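Local atomic coordinates of exopolygalacturonase (Yersinia enterocolitica, PDB entry 2UVF), a protein that is a family 28 glycoside hydrolase with a beta-helix fold that probably removes galacturonic acid units from chain ends of pectin. Residues A[224-232]-A[240-248]; A[550-561]-A[571-582]. All blocks are in the same frame, centred on the assembly; numbering follows the deposited sequence.

Contact 1: residues A[224-232]-A[240-248]; sequences DDYPAGYRL and RPASLINAI. With ADA (alpha-D-galactopyranuronic acid), chain C; SO4 (sulfate ion), chain D.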
loop_
_atom_site.group_PDB
_atom_site.type_symbol
_atom_site.label_atom_id
_atom_site.label_comp_id
_atom_site.label_asym_id
_atom_site.label_seq_id
_atom_site.Cartn_x
_atom_site.Cartn_y
_atom_site.Cartn_z
ATOM N N ASP A 224 23.872 6.404 14.208
ATOM C CA ASP A 224 24.613 7.617 13.796
ATOM C C ASP A 224 24.568 7.883 12.313
ATOM O O ASP A 224 24.797 9.018 11.868
ATOM C CB ASP A 224 26.084 7.505 14.185
ATOM C CG ASP A 224 26.324 7.750 15.656
ATOM O OD1 ASP A 224 25.401 8.201 16.372
ATOM O OD2 ASP A 224 27.465 7.490 16.092
ATOM N N ASP A 225 24.283 6.829 11.552
ATOM C CA ASP A 225 24.221 6.901 10.097
ATOM C C ASP A 225 22.848 7.333 9.594
ATOM O O ASP A 225 22.608 7.373 8.392
ATOM C CB ASP A 225 24.615 5.561 9.503
ATOM C CG ASP A 225 26.113 5.415 9.353
ATOM O OD1 ASP A 225 26.701 6.206 8.559
ATOM O OD2 ASP A 225 26.691 4.513 10.019
ATOM N N TYR A 226 21.963 7.664 10.531
ATOM C CA TYR A 226 20.617 8.162 10.246
ATOM C C TYR A 226 20.440 9.458 11.047
ATOM O O TYR A 226 19.986 9.420 12.198
ATOM C CB TYR A 226 19.533 7.124 10.630
ATOM C CG TYR A 226 19.746 5.718 10.069
ATOM C CD1 TYR A 226 19.171 5.334 8.852
ATOM C CD2 TYR A 226 20.512 4.770 10.762
ATOM C CE1 TYR A 226 19.363 4.046 8.333
ATOM C CE2 TYR A 226 20.712 3.482 10.255
ATOM C CZ TYR A 226 20.124 3.127 9.040
ATOM O OH TYR A 226 20.304 1.858 8.528
ATOM N N PRO A 227 20.807 10.609 10.442
ATOM C CA PRO A 227 20.747 11.857 11.184
ATOM C C PRO A 227 19.323 12.401 11.143
ATOM O O PRO A 227 18.463 11.779 10.517
ATOM C CB PRO A 227 21.741 12.761 10.445
ATOM C CG PRO A 227 21.851 12.203 9.041
ATOM C CD PRO A 227 21.232 10.814 9.041
ATOM N N ALA A 228 19.058 13.529 11.803
ATOM C CA ALA A 228 17.682 14.031 11.908
ATOM C C ALA A 228 17.017 14.056 10.533
ATOM O O ALA A 228 17.642 14.449 9.548
ATOM C CB ALA A 228 17.648 15.414 12.562
ATOM N N GLY A 229 15.745 13.646 10.482
ATOM C CA GLY A 229 15.054 13.400 9.221
ATOM C C GLY A 229 13.894 14.308 8.911
ATOM O O GLY A 229 13.943 15.027 7.924
ATOM N N TYR A 230 12.839 14.267 9.727
ATOM C CA TYR A 230 11.592 14.985 9.429
ATOM C C TYR A 230 10.642 14.966 10.623
ATOM O O TYR A 230 10.801 14.147 11.529
ATOM C CB TYR A 230 10.884 14.339 8.207
ATOM C CG TYR A 230 10.274 12.978 8.502
ATOM C CD1 TYR A 230 8.905 12.844 8.736
ATOM C CD2 TYR A 230 11.069 11.831 8.572
ATOM C CE1 TYR A 230 8.338 11.595 9.037
ATOM C CE2 TYR A 230 10.522 10.601 8.860
ATOM C CZ TYR A 230 9.154 10.482 9.091
ATOM O OH TYR A 230 8.603 9.246 9.379
ATOM N N ARG A 231 9.652 15.849 10.609
ATOM C CA ARG A 231 8.493 15.736 11.473
ATOM C C ARG A 231 7.301 15.360 10.590
ATOM O O ARG A 231 7.099 15.957 9.539
ATOM C CB ARG A 231 8.224 17.058 12.194
ATOM C CG ARG A 231 9.174 17.365 13.340
ATOM C CD ARG A 231 9.163 18.858 13.695
ATOM N NE ARG A 231 9.636 19.106 15.059
ATOM C CZ ARG A 231 10.916 19.249 15.406
ATOM N NH1 ARG A 231 11.886 19.155 14.498
ATOM N NH2 ARG A 231 11.230 19.471 16.673
ATOM N N LEU A 232 6.522 14.366 11.020
ATOM C CA LEU A 232 5.409 13.836 10.232
ATOM C C LEU A 232 4.424 14.918 9.788
ATOM O O LEU A 232 4.113 15.041 8.593
ATOM C CB LEU A 232 4.677 12.727 11.002
ATOM C CG LEU A 232 3.694 11.825 10.244
ATOM C CD1 LEU A 232 4.437 10.971 9.232
ATOM C CD2 LEU A 232 2.958 10.953 11.242
ATOM N N ARG A 240 11.928 12.867 13.829
ATOM C CA ARG A 240 12.205 11.460 13.547
ATOM C C ARG A 240 13.512 11.337 12.767
ATOM O O ARG A 240 13.893 12.262 12.045
ATOM C CB ARG A 240 11.037 10.845 12.768
ATOM C CG ARG A 240 9.796 10.683 13.599
ATOM C CD ARG A 240 8.632 10.241 12.757
ATOM N NE ARG A 240 7.543 9.733 13.580
ATOM C CZ ARG A 240 6.505 9.044 13.115
ATOM N NH1 ARG A 240 6.392 8.765 11.821
ATOM N NH2 ARG A 240 5.580 8.626 13.951
ATOM N N PRO A 241 14.213 10.201 12.902
ATOM C CA PRO A 241 15.421 10.137 12.115
ATOM C C PRO A 241 15.110 9.930 10.633
ATOM O O PRO A 241 13.952 9.658 10.264
ATOM C CB PRO A 241 16.146 8.924 12.694
ATOM C CG PRO A 241 15.077 8.045 13.206
ATOM C CD PRO A 241 14.002 8.976 13.696
ATOM N N ALA A 242 16.142 10.075 9.800
ATOM C CA ALA A 242 16.060 9.727 8.407
ATOM C C ALA A 242 15.805 8.215 8.242
ATOM O O ALA A 242 16.258 7.395 9.047
ATOM C CB ALA A 242 17.348 10.122 7.693
ATOM N N SER A 243 15.053 7.877 7.192
ATOM C CA SER A 243 14.908 6.501 6.728
ATOM C C SER A 243 16.176 6.075 6.006
ATOM O O SER A 243 17.095 6.879 5.821
ATOM C CB SER A 243 13.709 6.398 5.778
ATOM O OG SER A 243 12.509 6.826 6.415
ATOM N N LEU A 244 16.217 4.816 5.573
ATOM C CA LEU A 244 17.310 4.320 4.762
ATOM C C LEU A 244 17.387 5.089 3.436
ATOM O O LEU A 244 18.471 5.454 2.982
ATOM C CB LEU A 244 17.146 2.812 4.520
ATOM C CG LEU A 244 18.296 2.028 3.883
ATOM C CD1 LEU A 244 19.582 2.157 4.729
ATOM C CD2 LEU A 244 17.920 0.555 3.667
ATOM N N ILE A 245 16.230 5.327 2.822
ATOM C CA ILE A 245 16.162 6.103 1.587
ATOM C C ILE A 245 15.202 7.246 1.794
ATOM O O ILE A 245 14.088 7.061 2.296
ATOM C CB ILE A 245 15.742 5.252 0.352
ATOM C CG1 ILE A 245 16.759 4.141 0.094
ATOM C CG2 ILE A 245 15.562 6.138 -0.898
ATOM C CD1 ILE A 245 16.165 2.895 -0.479
ATOM N N ASN A 246 15.654 8.437 1.424
ATOM C CA ASN A 246 14.891 9.652 1.667
ATOM C C ASN A 246 14.748 10.512 0.429
ATOM O O ASN A 246 15.632 10.551 -0.404
ATOM C CB ASN A 246 15.585 10.502 2.729
ATOM C CG ASN A 246 15.815 9.768 4.002
ATOM O OD1 ASN A 246 14.944 9.721 4.852
ATOM N ND2 ASN A 246 17.008 9.212 4.162
ATOM N N ALA A 247 13.626 11.212 0.335
ATOM C CA ALA A 247 13.542 12.421 -0.477
ATOM C C ALA A 247 12.883 13.481 0.404
ATOM O O ALA A 247 11.672 13.687 0.348
ATOM C CB ALA A 247 12.758 12.174 -1.762
ATOM N N ILE A 248 13.696 14.128 1.245
ATOM C CA ILE A 248 13.207 15.068 2.271
ATOM C C ILE A 248 13.950 16.402 2.202
ATOM O O ILE A 248 15.167 16.452 2.374
ATOM C CB ILE A 248 13.330 14.482 3.729
ATOM C CG1 ILE A 248 12.673 13.102 3.830
ATOM C CG2 ILE A 248 12.731 15.462 4.775
ATOM C CD1 ILE A 248 12.881 12.369 5.142
HETATM C C1 ADA C . -0.505 5.858 12.077
HETATM C C2 ADA C . -0.815 6.142 10.593
HETATM C C3 ADA C . 0.436 5.767 9.776
HETATM C C4 ADA C . 1.664 6.601 10.259
HETATM C C5 ADA C . 1.899 6.352 11.766
HETATM C C6 ADA C . 3.058 7.110 12.469
HETATM O O2 ADA C . -1.984 5.423 10.154
HETATM O O3 ADA C . 0.199 5.930 8.380
HETATM O O4 ADA C . 1.482 7.998 10.006
HETATM O O5 ADA C . 0.679 6.592 12.531
HETATM O O6B ADA C . 2.776 7.674 13.549
HETATM O O6A ADA C . 4.198 7.108 11.944
HETATM S S SO4 D . 10.950 19.282 9.021
HETATM O O1 SO4 D . 12.229 18.612 8.773
HETATM O O2 SO4 D . 9.842 18.323 9.173
HETATM O O3 SO4 D . 11.048 20.073 10.257
HETATM O O4 SO4 D . 10.712 20.175 7.881
#
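The Tyr230 ring carries Arg240 CB over one face, off-centre toward the rim, as a CH-pi contact with CB 4.3 Å from the ring centroid, while Leu232 CD1 lies in plane at its edge. Arg240 runs extended past this face, and its guanidinium stands at 86° to the ring, with its edge turned to Tyr230 OH and to the carboxylate of the bound galacturonate. NH1 of Arg240 reaches that carboxylate at O6A (2.8 Å) and donates a weak but straight hydrogen bond to Tyr230 OH (3.3 Å). NH2 of Arg240 spans both acid oxygens, O6A at 2.9 Å and O6B at 3.0 Å, a grip that would restrict rotation of the acid; His355 and Asn406 also bond to the sugar. A chi1 of 71° carries the Tyr230 ring alongside the extended Arg240 chain, with OH near NH1; Ile248 CD1 packs obliquely against it. Toward the start of the segment, the Tyr226 ring has Ser243 O and Leu244 CD1 at its edge, and its hydroxyl is hydrogen-bonded to Ser220 O.

In the backbone, Arg240 O accepts both Gly229 N (2.8 Å) and Tyr230 N (3.2 Å), and Arg240 N returns a bond to Tyr230 O. Gly229 CA comes within 3.5 Å of Ala242 N, a closeness allowed by its lack of a side chain, and Ala242 N donates to Pro227 O. Two consecutive residues facing one partner define a classic beta bulge in an antiparallel hairpin, here one that presents Arg240 and Leu232 to the sugar-binding pocket.

Contact 2: residues A[550-561]-A[571-582]; sequences WHRLVHVNNVQL and DLRDSEFNKVTF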
loop_
_atom_site.group_PDB
_atom_site.type_symbol
_atom_site.label_atom_id
_atom_site.label_comp_id
_atom_site.label_asym_id
_atom_site.label_seq_id
_atom_site.Cartn_x
_atom_site.Cartn_y
_atom_site.Cartn_z
ATOM N N TRP A 550 -21.954 9.082 14.175
ATOM C CA TRP A 550 -22.425 7.945 13.394
ATOM C C TRP A 550 -21.877 7.916 11.965
ATOM O O TRP A 550 -21.477 8.945 11.408
ATOM C CB TRP A 550 -23.965 7.810 13.415
ATOM C CG TRP A 550 -24.723 9.052 13.016
ATOM C CD1 TRP A 550 -24.906 9.542 11.744
ATOM C CD2 TRP A 550 -25.409 9.952 13.896
ATOM N NE1 TRP A 550 -25.653 10.703 11.786
ATOM C CE2 TRP A 550 -25.977 10.977 13.090
ATOM C CE3 TRP A 550 -25.584 10.006 15.292
ATOM C CZ2 TRP A 550 -26.719 12.037 13.634
ATOM C CZ3 TRP A 550 -26.323 11.060 15.834
ATOM C CH2 TRP A 550 -26.880 12.064 15.001
ATOM N N HIS A 551 -21.858 6.709 11.405
ATOM C CA HIS A 551 -21.496 6.465 10.016
ATOM C C HIS A 551 -22.765 6.481 9.192
ATOM O O HIS A 551 -23.840 6.146 9.682
ATOM C CB HIS A 551 -20.817 5.093 9.860
ATOM C CG HIS A 551 -19.822 4.781 10.935
ATOM N ND1 HIS A 551 -18.501 5.166 10.862
ATOM C CD2 HIS A 551 -19.959 4.136 12.118
ATOM C CE1 HIS A 551 -17.865 4.760 11.945
ATOM N NE2 HIS A 551 -18.726 4.133 12.724
ATOM N N ARG A 552 -22.649 6.857 7.932
ATOM C CA ARG A 552 -23.825 6.945 7.092
ATOM C C ARG A 552 -23.449 6.609 5.660
ATOM O O ARG A 552 -22.276 6.611 5.316
ATOM C CB ARG A 552 -24.491 8.339 7.222
ATOM C CG ARG A 552 -23.764 9.465 6.511
ATOM C CD ARG A 552 -24.229 10.863 6.933
ATOM N NE ARG A 552 -23.558 11.869 6.103
ATOM C CZ ARG A 552 -24.058 12.373 4.973
ATOM N NH1 ARG A 552 -25.270 12.002 4.549
ATOM N NH2 ARG A 552 -23.355 13.260 4.271
ATOM N N LEU A 553 -24.448 6.302 4.839
ATOM C CA LEU A 553 -24.257 6.067 3.403
ATOM C C LEU A 553 -23.318 4.899 3.052
ATOM O O LEU A 553 -22.437 5.033 2.208
ATOM C CB LEU A 553 -23.842 7.365 2.685
ATOM C CG LEU A 553 -24.892 8.492 2.673
ATOM C CD1 LEU A 553 -24.262 9.779 2.209
ATOM C CD2 LEU A 553 -26.120 8.120 1.800
ATOM N N VAL A 554 -23.526 3.761 3.713
ATOM C CA VAL A 554 -22.850 2.509 3.371
ATOM C C VAL A 554 -23.717 1.688 2.395
ATOM O O VAL A 554 -24.806 1.240 2.744
ATOM C CB VAL A 554 -22.514 1.663 4.641
ATOM C CG1 VAL A 554 -21.873 0.337 4.265
ATOM C CG2 VAL A 554 -21.607 2.429 5.595
ATOM N N HIS A 555 -23.219 1.508 1.172
ATOM C CA HIS A 555 -23.910 0.731 0.127
ATOM C C HIS A 555 -23.233 -0.629 -0.072
ATOM O O HIS A 555 -22.110 -0.701 -0.577
ATOM C CB HIS A 555 -23.938 1.503 -1.201
ATOM C CG HIS A 555 -24.061 2.987 -1.036
ATOM N ND1 HIS A 555 -25.230 3.601 -0.630
ATOM C CD2 HIS A 555 -23.153 3.980 -1.201
ATOM C CE1 HIS A 555 -25.036 4.907 -0.562
ATOM N NE2 HIS A 555 -23.786 5.163 -0.906
ATOM N N VAL A 556 -23.911 -1.699 0.351
ATOM C CA VAL A 556 -23.381 -3.066 0.252
ATOM C C VAL A 556 -24.219 -3.926 -0.711
ATOM O O VAL A 556 -25.413 -4.134 -0.488
ATOM C CB VAL A 556 -23.232 -3.741 1.651
ATOM C CG1 VAL A 556 -22.795 -5.206 1.517
ATOM C CG2 VAL A 556 -22.227 -2.978 2.519
ATOM N N ASN A 557 -23.576 -4.406 -1.782
ATOM C CA ASN A 557 -24.238 -5.139 -2.874
ATOM C C ASN A 557 -23.486 -6.385 -3.367
ATOM O O ASN A 557 -22.291 -6.328 -3.656
ATOM C CB ASN A 557 -24.508 -4.200 -4.062
ATOM C CG ASN A 557 -25.853 -3.477 -3.952
ATOM O OD1 ASN A 557 -26.923 -4.102 -4.084
ATOM N ND2 ASN A 557 -25.810 -2.154 -3.720
ATOM N N ASN A 558 -24.203 -7.503 -3.468
ATOM C CA ASN A 558 -23.673 -8.742 -4.057
ATOM C C ASN A 558 -22.376 -9.270 -3.409
ATOM O O ASN A 558 -21.320 -9.336 -4.040
ATOM C CB ASN A 558 -23.542 -8.597 -5.589
ATOM C CG ASN A 558 -23.056 -9.879 -6.271
ATOM O OD1 ASN A 558 -23.327 -10.983 -5.798
ATOM N ND2 ASN A 558 -22.337 -9.730 -7.391
ATOM N N VAL A 559 -22.475 -9.679 -2.152
ATOM C CA VAL A 559 -21.317 -10.157 -1.382
ATOM C C VAL A 559 -21.651 -11.549 -0.846
ATOM O O VAL A 559 -22.762 -11.773 -0.399
ATOM C CB VAL A 559 -20.992 -9.166 -0.200
ATOM C CG1 VAL A 559 -19.962 -9.741 0.783
ATOM C CG2 VAL A 559 -20.549 -7.792 -0.721
ATOM N N GLN A 560 -20.694 -12.481 -0.880
ATOM C CA GLN A 560 -20.912 -13.837 -0.357
ATOM C C GLN A 560 -19.862 -14.183 0.691
ATOM O O GLN A 560 -18.662 -14.097 0.435
ATOM C CB GLN A 560 -20.885 -14.893 -1.479
ATOM C CG GLN A 560 -22.029 -14.834 -2.483
ATOM C CD GLN A 560 -21.817 -13.847 -3.614
ATOM O OE1 GLN A 560 -20.774 -13.842 -4.271
ATOM N NE2 GLN A 560 -22.829 -13.013 -3.870
ATOM N N LEU A 561 -20.328 -14.603 1.857
ATOM C CA LEU A 561 -19.478 -14.853 2.993
ATOM C C LEU A 561 -19.660 -16.286 3.486
ATOM O O LEU A 561 -20.733 -16.647 4.003
ATOM C CB LEU A 561 -19.792 -13.853 4.123
ATOM C CG LEU A 561 -19.601 -12.369 3.841
ATOM C CD1 LEU A 561 -19.934 -11.520 5.024
ATOM C CD2 LEU A 561 -18.197 -12.145 3.477
ATOM N N ASP A 571 -24.722 2.228 14.963
ATOM C CA ASP A 571 -24.574 3.654 14.660
ATOM C C ASP A 571 -24.408 3.915 13.181
ATOM O O ASP A 571 -23.454 4.567 12.747
ATOM C CB ASP A 571 -23.406 4.269 15.443
ATOM C CG ASP A 571 -23.498 3.997 16.928
ATOM O OD1 ASP A 571 -24.616 4.060 17.490
ATOM O OD2 ASP A 571 -22.450 3.712 17.541
ATOM N N LEU A 572 -25.368 3.429 12.410
ATOM C CA LEU A 572 -25.310 3.570 10.974
ATOM C C LEU A 572 -26.607 4.166 10.436
ATOM O O LEU A 572 -27.686 3.809 10.887
ATOM C CB LEU A 572 -25.033 2.208 10.343
ATOM C CG LEU A 572 -24.835 2.189 8.829
ATOM C CD1 LEU A 572 -23.488 2.794 8.450
ATOM C CD2 LEU A 572 -24.970 0.765 8.335
ATOM N N ARG A 573 -26.498 5.071 9.474
ATOM C CA ARG A 573 -27.679 5.680 8.871
ATOM C C ARG A 573 -27.615 5.681 7.358
ATOM O O ARG A 573 -26.525 5.659 6.785
ATOM C CB ARG A 573 -27.841 7.119 9.366
ATOM C CG ARG A 573 -27.811 7.234 10.864
ATOM C CD ARG A 573 -28.473 8.500 11.342
ATOM N NE ARG A 573 -28.654 8.448 12.796
ATOM C CZ ARG A 573 -29.451 9.258 13.485
ATOM N NH1 ARG A 573 -30.159 10.203 12.860
ATOM N NH2 ARG A 573 -29.535 9.125 14.802
ATOM N N ASP A 574 -28.787 5.735 6.718
ATOM C CA ASP A 574 -28.910 5.881 5.247
ATOM C C ASP A 574 -28.124 4.817 4.437
ATOM O O ASP A 574 -27.588 5.097 3.346
ATOM C CB ASP A 574 -28.547 7.312 4.770
ATOM C CG ASP A 574 -28.910 8.409 5.790
ATOM O OD1 ASP A 574 -30.001 8.343 6.403
ATOM O OD2 ASP A 574 -28.094 9.354 5.958
ATOM N N SER A 575 -28.088 3.592 4.966
ATOM C CA SER A 575 -27.306 2.515 4.367
ATOM C C SER A 575 -28.137 1.300 3.919
ATOM O O SER A 575 -29.172 1.002 4.511
ATOM C CB SER A 575 -26.225 2.089 5.355
ATOM O OG SER A 575 -25.388 3.187 5.682
ATOM N N GLU A 576 -27.692 0.598 2.873
ATOM C CA GLU A 576 -28.376 -0.636 2.442
ATOM C C GLU A 576 -27.459 -1.841 2.156
ATOM O O GLU A 576 -26.366 -1.679 1.617
ATOM C CB GLU A 576 -29.340 -0.388 1.265
ATOM C CG GLU A 576 -28.688 -0.060 -0.060
ATOM C CD GLU A 576 -28.138 1.341 -0.098
ATOM O OE1 GLU A 576 -28.722 2.224 0.574
ATOM O OE2 GLU A 576 -27.116 1.557 -0.797
ATOM N N PHE A 577 -27.955 -3.035 2.499
ATOM C CA PHE A 577 -27.232 -4.299 2.366
ATOM C C PHE A 577 -27.999 -5.305 1.492
ATOM O O PHE A 577 -28.831 -6.070 1.993
ATOM C CB PHE A 577 -26.976 -4.898 3.752
ATOM C CG PHE A 577 -26.208 -3.996 4.669
ATOM C CD1 PHE A 577 -26.872 -3.079 5.488
ATOM C CD2 PHE A 577 -24.815 -4.065 4.728
ATOM C CE1 PHE A 577 -26.159 -2.236 6.342
ATOM C CE2 PHE A 577 -24.096 -3.223 5.577
ATOM C CZ PHE A 577 -24.766 -2.310 6.386
ATOM N N ASN A 578 -27.687 -5.313 0.199
ATOM C CA ASN A 578 -28.386 -6.126 -0.784
ATOM C C ASN A 578 -27.596 -7.299 -1.358
ATOM O O ASN A 578 -26.457 -7.142 -1.803
ATOM C CB ASN A 578 -28.910 -5.234 -1.904
ATOM C CG ASN A 578 -29.835 -4.159 -1.374
ATOM O OD1 ASN A 578 -30.428 -4.322 -0.287
ATOM N ND2 ASN A 578 -29.931 -3.045 -2.092
ATOM N N LYS A 579 -28.229 -8.472 -1.328
ATOM C CA LYS A 579 -27.645 -9.704 -1.843
ATOM C C LYS A 579 -26.342 -10.041 -1.128
ATOM O O LYS A 579 -25.323 -10.328 -1.753
ATOM C CB LYS A 579 -27.463 -9.634 -3.364
ATOM C CG LYS A 579 -28.706 -9.130 -4.109
ATOM C CD LYS A 579 -28.354 -8.647 -5.512
ATOM C CE LYS A 579 -27.951 -9.815 -6.398
ATOM N NZ LYS A 579 -28.956 -10.909 -6.256
ATOM N N VAL A 580 -26.391 -9.987 0.198
ATOM C CA VAL A 580 -25.302 -10.466 1.032
ATOM C C VAL A 580 -25.705 -11.874 1.485
ATOM O O VAL A 580 -26.647 -12.033 2.263
ATOM C CB VAL A 580 -25.057 -9.542 2.259
ATOM C CG1 VAL A 580 -23.815 -10.001 3.050
ATOM C CG2 VAL A 580 -24.928 -8.091 1.841
ATOM N N THR A 581 -24.997 -12.891 0.989
ATOM C CA THR A 581 -25.333 -14.282 1.292
ATOM C C THR A 581 -24.332 -14.934 2.243
ATOM O O THR A 581 -23.157 -15.132 1.892
ATOM C CB THR A 581 -25.485 -15.145 -0.025
ATOM O OG1 THR A 581 -26.385 -14.494 -0.925
ATOM C CG2 THR A 581 -26.022 -16.557 0.277
ATOM N N PHE A 582 -24.811 -15.291 3.431
ATOM C CA PHE A 582 -24.019 -16.025 4.421
ATOM C C PHE A 582 -24.345 -17.509 4.322
ATOM O O PHE A 582 -25.501 -17.905 4.483
ATOM C CB PHE A 582 -24.325 -15.563 5.859
ATOM C CG PHE A 582 -24.102 -14.084 6.112
ATOM C CD1 PHE A 582 -25.046 -13.137 5.708
ATOM C CD2 PHE A 582 -22.974 -13.650 6.819
ATOM C CE1 PHE A 582 -24.833 -11.762 5.955
ATOM C CE2 PHE A 582 -22.757 -12.298 7.093
ATOM C CZ PHE A 582 -23.681 -11.348 6.661
HETATM O O HOH W 1 -25.328 -12.834 -2.655
#
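Trp550 opens the segment by lying flat against the guanidinium of Arg573, the planes only 8° apart. Arg573 CZ sits 3.9 Å from the centroid of the six-membered ring, a cation-pi stack, while CD of the same arginine covers the five-membered ring. His551 then pairs in parallel through its backbone, N to Asp571 O and O from Arg573 N. Arg552 sets its CB beside Arg573 O and sends its guanidinium to a cation-pi contact with Tyr520.

At Leu553 and Val554 the regular pairing is interrupted. Val554 N donates to a side chain, Ser575 OG, at 2.8 Å, and that hydroxyl donates in turn to Arg573 O, which also takes Leu553 N. Nearby, Val554 CG2 presses on Leu572 CD1 at 3.4 Å, tighter than usual carbon contact.

His555 ND1 donates to Glu576 OE2 at 2.8 Å on the syn side of the carboxylate. Ring and carboxylate are nearly coplanar, 21° apart; Glu576 is folded toward the histidine by a chi1 of 70° and a bend at chi2. On the other face Val556 CB meets Phe577 CD2 at 3.5 Å. Asn557 and Asn578 run side by side, and the chain corners at Asn558, whose OD1 accepts Gln560 NE2 at 2.8 Å. A water accepts from Gln560 NE2 and donates to Lys579 O at 2.7 Å. Leu561 CD1 finally packs on Phe582 CE2 at 3.6 Å.

Between these coils of the parallel beta-helix one side is mostly apolar (Val556 with Phe577, and beyond the corner Leu561 with Phe582), with His551 as the polar exception, its NE2 held by Lys542 O. Arg552, His555 and Asn557 meet their partners on the other side, where Glu576 would probably favour a protonated His555.

How the contacts relate
Both contacts reach the parallel strands of the beta-helix, contact 1 through 245-247, and lie on opposite sides of the centre of the chain, with centres 43 Å apart and nearest atoms about 22 Å apart, so they do not touch. They differ in kind: 224-232 with 240-248 is an antiparallel hairpin leading into the beta-helix strand 245-247, whereas 550-561 with 571-582 joins parallel strands of successive coils late in the chain. Contact 1 contributes two of the fourteen sugar-pocket residues, and the Arg240 side chain is also about 6 Å from a second galacturonate; its Leu244 side chain is about 11 Å from a nickel ion. Contact 2 contributes none of the pocket residues and is structural packing.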